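Local coordinates for transcriptional regulator containing CBS domains (Streptococcus pneumoniae, PDB 6UOF), which is a CBS-domain pair from a transcriptional regulator and probably serves as its regulatory module, as CBS pairs commonly sense adenine nucleotides or related ligands, at residues D22-Y27 with T64-V69; S36-V41 with V51-D56; V47-V52 with K68-S73; V77-N82 with V98-S103. All blocks are in the same frame, centred on the assembly; numbering follows the deposited sequence.

How the contacts relate
Contacts 1, 2 and 3 cluster round the sheet of strands 18-19, 39-42 and 48-52, their centres 8 to 10 Å apart, while contact 4 lies in the second repeat, about 25 Å from contact 1 between centres. Contacts 2 and 3 share strand 48-52: its one edge pairs with 39-42, the other with 68-73. Contacts 1 and 3 both use the loop after helix 54-57, which touches first the start of helix 24-34 and then strand 48-52. Tyr27 links contact 1 to contact 2 through Ser37, and Asp56 probably links contact 2 to contact 3 through Ser71. Pro99 of contact 4 packs on Val51 and Ser73. A bound sodium ion lies about 7 Å from the Phe39 side chain.

Contact 1 of 4, residues D22-Y27 with T64-V69; sequences DTVKDY and TTIDKV
Ile66 and Val24 each give a backbone N-H to the other segment, and these two bonds frame the single bridge between Thr23 and Thr65. Ile66 N donates to Asp22 O (2.9 Å), and Val24 N donates to Thr64 O (2.9 Å). The same two oxygens also receive CA-H contacts, from Thr65 and Thr23. Beside this bridge, Ile66 reaches in with its delta methyl: CG1 lies beside the backbone N (chi1 -64°), and CD1 then sits 3.5 Å from Thr23 O and 3.9 Å from Tyr27 CB. Val24 CG2 meets Val69 CG1 at 4.1 Å, the two side chains running at a slant to each other.

In the next shell, Thr23 is fixed by Asp26. Thr23 N donates to Asp26 OD2 (2.9 Å) on its anti side, well out of the carboxylate plane, while Asp26 N returns a longer bond to Thr23 OG1 (3.3 Å). On the other segment, Thr65 OG1 donates to Asp67 OD1 (2.6 Å). Tyr27 OH bonds Ser37 O, and Ile66 also packs on Val41. The reciprocal Thr23-Asp26 pair is a capping box, here opening helix 24-34 of the first CBS domain where the loop after helix 54-57 is pinned to it.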
loop_
_atom_site.group_PDB
_atom_site.type_symbol
_atom_site.label_atom_id
_atom_site.label_comp_id
_atom_site.label_asym_id
_atom_site.label_seq_id
_atom_site.Cartn_x
_atom_site.Cartn_y
_atom_site.Cartn_z
ATOM N N ASP A 22 9.464 5.992 -10.166
ATOM C CA ASP A 22 10.498 5.000 -9.787
ATOM C C ASP A 22 10.442 3.845 -10.803
ATOM O O ASP A 22 9.493 3.789 -11.619
ATOM C CB ASP A 22 10.290 4.490 -8.356
ATOM C CG ASP A 22 10.620 5.490 -7.245
ATOM O OD1 ASP A 22 11.506 6.324 -7.457
ATOM O OD2 ASP A 22 10.004 5.388 -6.157
ATOM N N THR A 23 11.411 2.939 -10.745
ATOM C CA THR A 23 11.501 1.811 -11.703
ATOM C C THR A 23 11.267 0.478 -10.994
ATOM O O THR A 23 11.242 0.403 -9.750
ATOM C CB THR A 23 12.869 1.821 -12.388
ATOM O OG1 THR A 23 13.822 1.525 -11.366
ATOM C CG2 THR A 23 13.177 3.129 -13.087
ATOM N N VAL A 24 11.117 -0.557 -11.808
ATOM C CA VAL A 24 10.957 -1.935 -11.269
ATOM C C VAL A 24 12.212 -2.288 -10.453
ATOM O O VAL A 24 12.052 -2.900 -9.379
ATOM C CB VAL A 24 10.674 -2.919 -12.416
ATOM C CG1 VAL A 24 10.912 -4.370 -12.012
ATOM C CG2 VAL A 24 9.260 -2.724 -12.939
ATOM N N LYS A 25 13.393 -1.832 -10.881
ATOM C CA LYS A 25 14.648 -2.059 -10.105
ATOM C C LYS A 25 14.477 -1.452 -8.707
ATOM O O LYS A 25 14.868 -2.095 -7.712
ATOM C CB LYS A 25 15.865 -1.420 -10.786
ATOM C CG LYS A 25 17.161 -1.503 -9.983
ATOM C CD LYS A 25 18.313 -0.712 -10.572
ATOM C CE LYS A 25 19.514 -0.616 -9.649
ATOM N NZ LYS A 25 19.204 0.152 -8.420
ATOM N N ASP A 26 13.938 -0.238 -8.631
ATOM C CA ASP A 26 13.720 0.415 -7.313
ATOM C C ASP A 26 12.762 -0.426 -6.466
ATOM O O ASP A 26 13.000 -0.547 -5.249
ATOM C CB ASP A 26 13.176 1.833 -7.480
ATOM C CG ASP A 26 14.125 2.781 -8.189
ATOM O OD1 ASP A 26 15.338 2.667 -7.969
ATOM O OD2 ASP A 26 13.634 3.608 -8.969
ATOM N N TYR A 27 11.720 -0.990 -7.077
ATOM C CA TYR A 27 10.755 -1.857 -6.345
ATOM C C TYR A 27 11.481 -3.095 -5.800
ATOM O O TYR A 27 11.360 -3.400 -4.590
ATOM C CB TYR A 27 9.597 -2.266 -7.257
ATOM C CG TYR A 27 8.810 -3.440 -6.742
ATOM C CD1 TYR A 27 7.844 -3.298 -5.760
ATOM C CD2 TYR A 27 9.103 -4.716 -7.181
ATOM C CE1 TYR A 27 7.136 -4.384 -5.272
ATOM C CE2 TYR A 27 8.427 -5.815 -6.679
ATOM C CZ TYR A 27 7.464 -5.653 -5.707
ATOM O OH TYR A 27 6.784 -6.727 -5.208
ATOM N N THR A 64 11.692 -0.447 -16.482
ATOM C CA THR A 64 10.301 0.051 -16.669
ATOM C C THR A 64 9.821 0.859 -15.466
ATOM O O THR A 64 10.125 0.469 -14.309
ATOM C CB THR A 64 9.327 -1.100 -16.943
ATOM O OG1 THR A 64 9.771 -1.751 -18.134
ATOM C CG2 THR A 64 7.898 -0.638 -17.120
ATOM N N THR A 65 9.099 1.951 -15.718
ATOM C CA THR A 65 8.575 2.771 -14.601
ATOM C C THR A 65 7.389 2.070 -13.933
ATOM O O THR A 65 6.625 1.334 -14.591
ATOM C CB THR A 65 8.217 4.204 -15.025
ATOM O OG1 THR A 65 7.402 4.185 -16.196
ATOM C CG2 THR A 65 9.446 5.052 -15.268
ATOM N N ILE A 66 7.234 2.347 -12.641
ATOM C CA ILE A 66 6.167 1.685 -11.845
ATOM C C ILE A 66 4.775 2.012 -12.396
ATOM O O ILE A 66 3.897 1.125 -12.325
ATOM C CB ILE A 66 6.323 2.076 -10.363
ATOM C CG1 ILE A 66 7.648 1.550 -9.799
ATOM C CG2 ILE A 66 5.129 1.614 -9.546
ATOM C CD1 ILE A 66 7.803 0.039 -9.812
ATOM N N ASP A 67 4.552 3.217 -12.936
ATOM C CA ASP A 67 3.184 3.537 -13.403
ATOM C C ASP A 67 2.740 2.567 -14.502
ATOM O O ASP A 67 1.533 2.348 -14.609
ATOM C CB ASP A 67 3.079 4.973 -13.930
ATOM C CG ASP A 67 3.855 5.244 -15.204
ATOM O OD1 ASP A 67 5.043 4.903 -15.268
ATOM O OD2 ASP A 67 3.235 5.775 -16.148
ATOM N N LYS A 68 3.682 1.956 -15.221
ATOM C CA LYS A 68 3.324 1.085 -16.371
ATOM C C LYS A 68 3.140 -0.372 -15.919
ATOM O O LYS A 68 2.727 -1.172 -16.774
ATOM C CB LYS A 68 4.342 1.302 -17.503
ATOM C CG LYS A 68 4.273 2.709 -18.105
ATOM C CD LYS A 68 5.110 2.980 -19.336
ATOM C CE LYS A 68 4.741 2.071 -20.484
ATOM N NZ LYS A 68 5.413 2.471 -21.747
ATOM N N VAL A 69 3.400 -0.698 -14.644
ATOM C CA VAL A 69 3.243 -2.111 -14.173
ATOM C C VAL A 69 2.276 -2.197 -12.993
ATOM O O VAL A 69 1.752 -3.265 -12.719
ATOM C CB VAL A 69 4.589 -2.772 -13.792
ATOM C CG1 VAL A 69 5.640 -2.638 -14.880
ATOM C CG2 VAL A 69 5.140 -2.235 -12.480
#

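Contact 2 of 4, residues S36-V41 with V51-D56; sequences SSRFPV and VVTMRD
Val41 and Val52 meet at about a right angle, Val41 CG2 standing 3.8 Å from Val52 CG1. That methyl of Val52 lies between its own backbone N and carbonyl carbon (chi1 58°), which turns it toward the neighbouring strand and also brings it 4.2 Å from Phe39 CB. Farther along, Arg38 crosses Thr53 at a slant: the extended arginine lays its CG 3.8 Å from Thr53 CG2, with CD nearly as close. Its guanidinium then turns an in-plane edge to a water, which accepts from Arg38 NE and Met54 N and also hydrogen-bonds Ser37 OG, tying the loop to the helix start.

The backbones of Phe39 and Val52 form the antiparallel hydrogen-bonded pair. Phe39 N donates to Val52 O (2.9 Å), and Val52 N donates back to Phe39 O (2.9 Å). Thr53 and Asp56 close a capping box: Thr53 N donates to Asp56 OD2 (3.0 Å), and Asp56 N to Thr53 OG1 (3.2 Å).

The hairpin of strands 39-42 and 48-52 thus passes directly into helix 54-57. Phe39 and Val52 pack against Tyr27 of helix 24-34 and Leu18 of strand 18-19, whereas Val51, on the other face, touches Met97 and Pro99 of strand 97-101.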
loop_
_atom_site.group_PDB
_atom_site.type_symbol
_atom_site.label_atom_id
_atom_site.label_comp_id
_atom_site.label_asym_id
_atom_site.label_seq_id
_atom_site.Cartn_x
_atom_site.Cartn_y
_atom_site.Cartn_z
ATOM N N SER A 36 9.056 -6.685 2.473
ATOM C CA SER A 36 7.616 -6.584 2.114
ATOM C C SER A 36 7.557 -6.538 0.587
ATOM O O SER A 36 8.563 -6.115 -0.009
ATOM C CB SER A 36 6.939 -5.378 2.716
ATOM O OG SER A 36 6.875 -5.450 4.133
ATOM N N SER A 37 6.419 -6.889 -0.011
ATOM C CA SER A 37 6.375 -6.928 -1.503
ATOM C C SER A 37 5.167 -6.199 -2.096
ATOM O O SER A 37 5.015 -6.237 -3.334
ATOM C CB SER A 37 6.399 -8.343 -1.988
ATOM O OG SER A 37 5.261 -9.043 -1.525
ATOM N N ARG A 38 4.336 -5.579 -1.278
ATOM C CA ARG A 38 3.147 -4.860 -1.788
ATOM C C ARG A 38 3.221 -3.431 -1.269
ATOM O O ARG A 38 3.217 -3.223 -0.049
ATOM C CB ARG A 38 1.862 -5.574 -1.390
ATOM C CG ARG A 38 1.825 -7.006 -1.899
ATOM C CD ARG A 38 0.499 -7.701 -1.721
ATOM N NE ARG A 38 0.562 -9.015 -2.337
ATOM C CZ ARG A 38 -0.438 -9.880 -2.377
ATOM N NH1 ARG A 38 -1.608 -9.574 -1.842
ATOM N NH2 ARG A 38 -0.269 -11.047 -2.966
ATOM N N PHE A 39 3.315 -2.495 -2.195
ATOM C CA PHE A 39 3.492 -1.081 -1.777
ATOM C C PHE A 39 2.521 -0.148 -2.470
ATOM O O PHE A 39 2.188 -0.337 -3.650
ATOM C CB PHE A 39 4.896 -0.573 -2.111
ATOM C CG PHE A 39 5.997 -1.361 -1.456
ATOM C CD1 PHE A 39 6.268 -1.202 -0.105
ATOM C CD2 PHE A 39 6.747 -2.280 -2.163
ATOM C CE1 PHE A 39 7.262 -1.944 0.509
ATOM C CE2 PHE A 39 7.749 -3.006 -1.554
ATOM C CZ PHE A 39 8.003 -2.844 -0.219
ATOM N N PRO A 40 2.067 0.928 -1.778
ATOM C CA PRO A 40 1.302 1.978 -2.449
ATOM C C PRO A 40 2.241 2.770 -3.359
ATOM O O PRO A 40 3.422 2.910 -3.086
ATOM C CB PRO A 40 0.807 2.854 -1.297
ATOM C CG PRO A 40 1.873 2.688 -0.214
ATOM C CD PRO A 40 2.331 1.246 -0.356
ATOM N N VAL A 41 1.654 3.314 -4.419
ATOM C CA VAL A 41 2.392 4.161 -5.396
ATOM C C VAL A 41 1.769 5.554 -5.428
ATOM O O VAL A 41 0.545 5.654 -5.545
ATOM C CB VAL A 41 2.353 3.540 -6.797
ATOM C CG1 VAL A 41 3.237 4.344 -7.722
ATOM C CG2 VAL A 41 2.777 2.077 -6.779
ATOM N N VAL A 51 -1.166 0.426 -6.703
ATOM C CA VAL A 51 -0.376 -0.410 -5.777
ATOM C C VAL A 51 0.504 -1.319 -6.635
ATOM O O VAL A 51 0.116 -1.659 -7.779
ATOM C CB VAL A 51 -1.287 -1.210 -4.829
ATOM C CG1 VAL A 51 -2.027 -0.328 -3.832
ATOM C CG2 VAL A 51 -2.258 -2.107 -5.579
ATOM N N VAL A 52 1.666 -1.669 -6.132
ATOM C CA VAL A 52 2.576 -2.559 -6.896
ATOM C C VAL A 52 2.867 -3.792 -6.038
ATOM O O VAL A 52 3.208 -3.653 -4.844
ATOM C CB VAL A 52 3.842 -1.830 -7.391
ATOM C CG1 VAL A 52 4.654 -1.205 -6.272
ATOM C CG2 VAL A 52 4.714 -2.727 -8.249
ATOM N N THR A 53 2.673 -4.960 -6.642
ATOM C CA THR A 53 2.890 -6.278 -5.990
ATOM C C THR A 53 3.913 -7.070 -6.796
ATOM O O THR A 53 4.284 -6.671 -7.893
ATOM C CB THR A 53 1.576 -7.064 -5.922
ATOM O OG1 THR A 53 1.264 -7.498 -7.250
ATOM C CG2 THR A 53 0.445 -6.230 -5.357
HETATM N N MSE A 54 4.353 -8.205 -6.261
HETATM C CA MSE A 54 5.338 -9.004 -6.959
HETATM C C MSE A 54 4.707 -9.601 -8.221
HETATM O O MSE A 54 5.393 -9.793 -9.224
HETATM C CB MSE A 54 5.923 -10.077 -6.038
HETATM C CG MSE A 54 7.086 -10.818 -6.656
HETATM SE SE MSE A 54 8.669 -9.758 -7.095
HETATM C CE MSE A 54 9.313 -9.343 -5.303
ATOM N N ARG A 55 3.398 -9.893 -8.184
ATOM C CA ARG A 55 2.722 -10.355 -9.395
ATOM C C ARG A 55 2.824 -9.281 -10.489
ATOM O O ARG A 55 2.998 -9.614 -11.661
ATOM C CB ARG A 55 1.250 -10.667 -9.103
ATOM C CG ARG A 55 0.417 -10.993 -10.335
ATOM C CD ARG A 55 -1.013 -11.395 -10.011
ATOM N NE ARG A 55 -1.922 -10.272 -9.787
ATOM C CZ ARG A 55 -2.843 -9.839 -10.653
ATOM N NH1 ARG A 55 -3.011 -10.435 -11.823
ATOM N NH2 ARG A 55 -3.613 -8.812 -10.335
ATOM N N ASP A 56 2.719 -8.015 -10.103
ATOM C CA ASP A 56 2.774 -6.910 -11.089
ATOM C C ASP A 56 4.183 -6.696 -11.649
ATOM O O ASP A 56 4.293 -6.431 -12.848
ATOM C CB ASP A 56 2.385 -5.593 -10.429
ATOM C CG ASP A 56 0.960 -5.502 -9.934
ATOM O OD1 ASP A 56 0.082 -6.099 -10.571
ATOM O OD2 ASP A 56 0.730 -4.779 -8.947
HETATM O O HOH W 1 3.470 -9.668 -3.630
#

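Contact 3 of 4, residues V47-V52 with K68-S73; sequences VVVGVV and KVMSRS
Val69 enters the contact with CG2, 4.3 Å from Val52 CG2, near the end of strand 48-52. Met70, a selenomethionine, follows and reaches farther. Its CG is wedged between the backbone N and carbonyl carbon (chi1 71°), and from there the chain runs straight out, slanting across Val49, so that CE arrives 3.7 Å from Val49 CG2. SE lies 4.0 Å from Gly50 CA, where the glycine, having no side chain, lets the selenium and the backbone of Ser71 come close. Nearer the root, Met70 CB lies against Val51 O.

Ser71 makes the polar link. Its N donates to Val51 O (2.8 Å), and its O accepts from Val51 N (3.1 Å). Together they form a single antiparallel bridge, which lays the loop after helix 54-57 along the outer edge of the first CBS domain's sheet, the edge of strand 48-52 that faces away from strand 39-42. In the conformer described, Ser71 OG bonds Asp56 OD2, the carboxylate oxygen that also serves the capping box of helix 54-57.

At Arg72 the side chain bends at its second and third torsions, bringing the guanidinium back to the neighbourhood of Val49 O. One face of that group has a water above it, offset toward the rim; this water donates to Val49 O and accepts from Ser73 N. Ser73 completes the run by setting OG 3.7 Å from Val51 CG1, while its side chain also touches Pro99 of strand 97-101.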
loop_
_atom_site.group_PDB
_atom_site.type_symbol
_atom_site.label_atom_id
_atom_site.label_comp_id
_atom_site.label_asym_id
_atom_site.label_seq_id
_atom_site.Cartn_x
_atom_site.Cartn_y
_atom_site.Cartn_z
ATOM N N VAL A 47 -0.578 11.828 -4.378
ATOM C CA VAL A 47 -1.875 11.105 -4.451
ATOM C C VAL A 47 -1.602 9.633 -4.772
ATOM O O VAL A 47 -0.733 9.321 -5.602
ATOM C CB VAL A 47 -2.812 11.764 -5.487
ATOM C CG1 VAL A 47 -4.047 10.921 -5.775
ATOM C CG2 VAL A 47 -3.228 13.150 -5.035
ATOM N N VAL A 48 -2.325 8.747 -4.103
ATOM C CA VAL A 48 -2.188 7.295 -4.405
ATOM C C VAL A 48 -2.788 7.040 -5.792
ATOM O O VAL A 48 -3.967 7.351 -6.000
ATOM C CB VAL A 48 -2.872 6.456 -3.322
ATOM C CG1 VAL A 48 -2.881 4.975 -3.683
ATOM C CG2 VAL A 48 -2.202 6.670 -1.979
ATOM N N VAL A 49 -1.989 6.477 -6.693
ATOM C CA VAL A 49 -2.442 6.221 -8.094
ATOM C C VAL A 49 -2.485 4.720 -8.392
ATOM O O VAL A 49 -2.935 4.356 -9.487
ATOM C CB VAL A 49 -1.534 6.963 -9.085
ATOM C CG1 VAL A 49 -1.762 8.464 -9.017
ATOM C CG2 VAL A 49 -0.064 6.629 -8.901
ATOM N N GLY A 50 -2.024 3.889 -7.464
ATOM C CA GLY A 50 -2.031 2.435 -7.678
ATOM C C GLY A 50 -1.284 1.736 -6.566
ATOM O O GLY A 50 -0.848 2.389 -5.593
ATOM N N VAL A 51 -1.166 0.426 -6.703
ATOM C CA VAL A 51 -0.376 -0.410 -5.777
ATOM C C VAL A 51 0.504 -1.319 -6.635
ATOM O O VAL A 51 0.116 -1.659 -7.779
ATOM C CB VAL A 51 -1.287 -1.210 -4.829
ATOM C CG1 VAL A 51 -2.027 -0.328 -3.832
ATOM C CG2 VAL A 51 -2.258 -2.107 -5.579
ATOM N N VAL A 52 1.666 -1.669 -6.132
ATOM C CA VAL A 52 2.576 -2.559 -6.896
ATOM C C VAL A 52 2.867 -3.792 -6.038
ATOM O O VAL A 52 3.208 -3.653 -4.844
ATOM C CB VAL A 52 3.842 -1.830 -7.391
ATOM C CG1 VAL A 52 4.654 -1.205 -6.272
ATOM C CG2 VAL A 52 4.714 -2.727 -8.249
ATOM N N LYS A 68 3.682 1.956 -15.221
ATOM C CA LYS A 68 3.324 1.085 -16.371
ATOM C C LYS A 68 3.140 -0.372 -15.919
ATOM O O LYS A 68 2.727 -1.172 -16.774
ATOM C CB LYS A 68 4.342 1.302 -17.503
ATOM C CG LYS A 68 4.273 2.709 -18.105
ATOM C CD LYS A 68 5.110 2.980 -19.336
ATOM C CE LYS A 68 4.741 2.071 -20.484
ATOM N NZ LYS A 68 5.413 2.471 -21.747
ATOM N N VAL A 69 3.400 -0.698 -14.644
ATOM C CA VAL A 69 3.243 -2.111 -14.173
ATOM C C VAL A 69 2.276 -2.197 -12.993
ATOM O O VAL A 69 1.752 -3.265 -12.719
ATOM C CB VAL A 69 4.589 -2.772 -13.792
ATOM C CG1 VAL A 69 5.640 -2.638 -14.880
ATOM C CG2 VAL A 69 5.140 -2.235 -12.480
HETATM N N MSE A 70 2.004 -1.089 -12.302
HETATM C CA MSE A 70 1.203 -1.127 -11.087
HETATM C C MSE A 70 -0.253 -1.507 -11.362
HETATM O O MSE A 70 -0.773 -1.288 -12.461
HETATM C CB MSE A 70 1.263 0.236 -10.386
HETATM C CG MSE A 70 0.522 1.311 -11.114
HETATM SE SE MSE A 70 0.885 3.060 -10.306
HETATM C CE MSE A 70 -0.078 4.160 -11.606
ATOM N N SER A 71 -0.879 -2.068 -10.319
ATOM C CA SER A 71 -2.277 -2.459 -10.279
ATOM C C SER A 71 -3.151 -1.275 -9.859
ATOM O O SER A 71 -2.608 -0.262 -9.352
ATOM C CB SER A 71 -2.506 -3.578 -9.285
ATOM O OG SER A 71 -1.798 -4.752 -9.635
ATOM N N ARG A 72 -4.466 -1.427 -10.029
ATOM C CA ARG A 72 -5.440 -0.415 -9.556
ATOM C C ARG A 72 -5.557 -0.482 -8.030
ATOM O O ARG A 72 -5.496 -1.592 -7.448
ATOM C CB ARG A 72 -6.828 -0.670 -10.149
ATOM C CG ARG A 72 -6.933 -0.626 -11.671
ATOM C CD ARG A 72 -6.504 0.685 -12.299
ATOM N NE ARG A 72 -5.059 0.814 -12.364
ATOM C CZ ARG A 72 -4.396 1.949 -12.559
ATOM N NH1 ARG A 72 -3.074 1.939 -12.575
ATOM N NH2 ARG A 72 -5.049 3.085 -12.694
ATOM N N SER A 73 -5.728 0.684 -7.420
ATOM C CA SER A 73 -5.986 0.783 -5.965
ATOM C C SER A 73 -7.426 1.276 -5.790
ATOM O O SER A 73 -7.686 2.464 -6.078
ATOM C CB SER A 73 -5.006 1.704 -5.315
ATOM O OG SER A 73 -5.175 1.690 -3.905
HETATM O O HOH W 2 -5.421 3.008 -9.096
#

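Contact 4 of 4, residues V77-N82 with V98-S103; sequences VGLSTN and VPVVRS
Val77 anchors the contact with both backbone polar atoms. Its N donates to Pro99 O (3.1 Å) and its O accepts from Val101 N (2.8 Å), so that the two bonds straddle Val100. The same Val77 O receives a CA-H contact from Val100. A water extends the polar link one step on, accepting from Leu79 N and donating to Val101 O.

Apolar contacts are carried by the branches of four residues. Val77 CG1, placed beside its own backbone N (chi1 -60°), meets Val98 CG1 at 3.9 Å, the side chains crossing at about a right angle. Its other methyl, CG2, comes 3.8 Å from Val100 CG2 at a slant. Leu79 CD2 reaches Val100 CG1 (4.1 Å), so Val100 offers one methyl to each of these partners.

Within 77-82 the bonding sets the bend: Gly78 N donates to Thr81 OG1 (3.0 Å), and Thr81 N to Gly78 O (3.1 Å), closing a type I turn. Asn82 OD1 then caps helix 83-93 through Ala84 N, while Val5 of helix 5-8 and Val86 of helix 83-93 cover Val77. A short extended segment bridged to the edge of strand 97-101, just before a helix, is consistent with the first strand of the β-α-β-β-α CBS fold.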
loop_
_atom_site.group_PDB
_atom_site.type_symbol
_atom_site.label_atom_id
_atom_site.label_comp_id
_atom_site.label_asym_id
_atom_site.label_seq_id
_atom_site.Cartn_x
_atom_site.Cartn_y
_atom_site.Cartn_z
ATOM N N VAL A 77 -8.410 3.422 2.886
ATOM C CA VAL A 77 -9.041 3.751 4.194
ATOM C C VAL A 77 -8.462 5.064 4.726
ATOM O O VAL A 77 -7.451 5.546 4.191
ATOM C CB VAL A 77 -8.844 2.595 5.193
ATOM C CG1 VAL A 77 -9.473 1.310 4.673
ATOM C CG2 VAL A 77 -7.379 2.396 5.532
ATOM N N GLY A 78 -9.128 5.608 5.741
ATOM C CA GLY A 78 -8.678 6.813 6.454
ATOM C C GLY A 78 -8.386 6.504 7.910
ATOM O O GLY A 78 -8.725 5.391 8.377
ATOM N N LEU A 79 -7.822 7.480 8.616
ATOM C CA LEU A 79 -7.477 7.304 10.052
ATOM C C LEU A 79 -8.714 6.920 10.877
ATOM O O LEU A 79 -8.552 6.134 11.831
ATOM C CB LEU A 79 -6.840 8.600 10.571
ATOM C CG LEU A 79 -5.495 8.969 9.946
ATOM C CD1 LEU A 79 -4.977 10.291 10.488
ATOM C CD2 LEU A 79 -4.451 7.884 10.158
ATOM N N SER A 80 -9.896 7.470 10.569
ATOM C CA SER A 80 -11.102 7.205 11.401
ATOM C C SER A 80 -11.810 5.910 10.995
ATOM O O SER A 80 -12.792 5.556 11.667
ATOM C CB SER A 80 -12.067 8.359 11.345
ATOM O OG SER A 80 -12.638 8.483 10.050
ATOM N N THR A 81 -11.318 5.203 9.972
ATOM C CA THR A 81 -12.024 3.978 9.513
ATOM C C THR A 81 -11.993 2.884 10.593
ATOM O O THR A 81 -10.918 2.665 11.203
ATOM C CB THR A 81 -11.419 3.471 8.200
ATOM O OG1 THR A 81 -11.506 4.519 7.231
ATOM C CG2 THR A 81 -12.100 2.220 7.690
ATOM N N ASN A 82 -13.141 2.226 10.805
ATOM C CA ASN A 82 -13.322 1.108 11.768
ATOM C C ASN A 82 -12.505 -0.103 11.305
ATOM O O ASN A 82 -12.683 -0.550 10.152
ATOM C CB ASN A 82 -14.798 0.719 11.907
ATOM C CG ASN A 82 -15.080 -0.232 13.055
ATOM O OD1 ASN A 82 -14.223 -1.022 13.470
ATOM N ND2 ASN A 82 -16.302 -0.202 13.555
ATOM N N VAL A 98 -3.509 -2.421 2.825
ATOM C CA VAL A 98 -4.441 -1.414 2.340
ATOM C C VAL A 98 -3.824 -0.039 2.568
ATOM O O VAL A 98 -3.373 0.271 3.681
ATOM C CB VAL A 98 -5.815 -1.501 3.021
ATOM C CG1 VAL A 98 -6.799 -0.506 2.415
ATOM C CG2 VAL A 98 -6.379 -2.912 2.964
ATOM N N PRO A 99 -3.761 0.828 1.534
ATOM C CA PRO A 99 -3.249 2.177 1.746
ATOM C C PRO A 99 -4.173 3.042 2.610
ATOM O O PRO A 99 -5.388 2.933 2.536
ATOM C CB PRO A 99 -3.166 2.763 0.334
ATOM C CG PRO A 99 -3.192 1.561 -0.584
ATOM C CD PRO A 99 -4.107 0.581 0.119
ATOM N N VAL A 100 -3.540 3.894 3.422
ATOM C CA VAL A 100 -4.252 4.863 4.295
ATOM C C VAL A 100 -4.043 6.241 3.675
ATOM O O VAL A 100 -2.879 6.599 3.448
ATOM C CB VAL A 100 -3.723 4.804 5.739
ATOM C CG1 VAL A 100 -4.460 5.774 6.647
ATOM C CG2 VAL A 100 -3.792 3.385 6.298
ATOM N N VAL A 101 -5.132 6.981 3.470
ATOM C CA VAL A 101 -5.035 8.295 2.779
ATOM C C VAL A 101 -5.804 9.368 3.540
ATOM O O VAL A 101 -6.733 9.069 4.301
ATOM C CB VAL A 101 -5.570 8.198 1.333
ATOM C CG1 VAL A 101 -4.742 7.246 0.493
ATOM C CG2 VAL A 101 -7.048 7.858 1.273
ATOM N N ARG A 102 -5.398 10.603 3.278
ATOM C CA ARG A 102 -6.174 11.784 3.717
ATOM C C ARG A 102 -7.416 11.915 2.821
ATOM O O ARG A 102 -7.518 11.208 1.803
ATOM C CB ARG A 102 -5.320 13.045 3.575
ATOM C CG ARG A 102 -4.028 13.032 4.374
ATOM C CD ARG A 102 -3.380 14.412 4.300
ATOM N NE ARG A 102 -2.132 14.487 5.039
ATOM C CZ ARG A 102 -0.936 14.120 4.582
ATOM N NH1 ARG A 102 -0.796 13.628 3.364
ATOM N NH2 ARG A 102 0.127 14.249 5.365
ATOM N N SER A 103 -8.329 12.814 3.186
ATOM C CA SER A 103 -9.558 13.091 2.392
ATOM C C SER A 103 -9.194 13.443 0.940
ATOM O O SER A 103 -9.963 13.063 0.029
ATOM C CB SER A 103 -10.373 14.173 3.064
ATOM O OG SER A 103 -11.515 14.550 2.298
HETATM O O HOH W 3 -7.433 9.897 6.928
#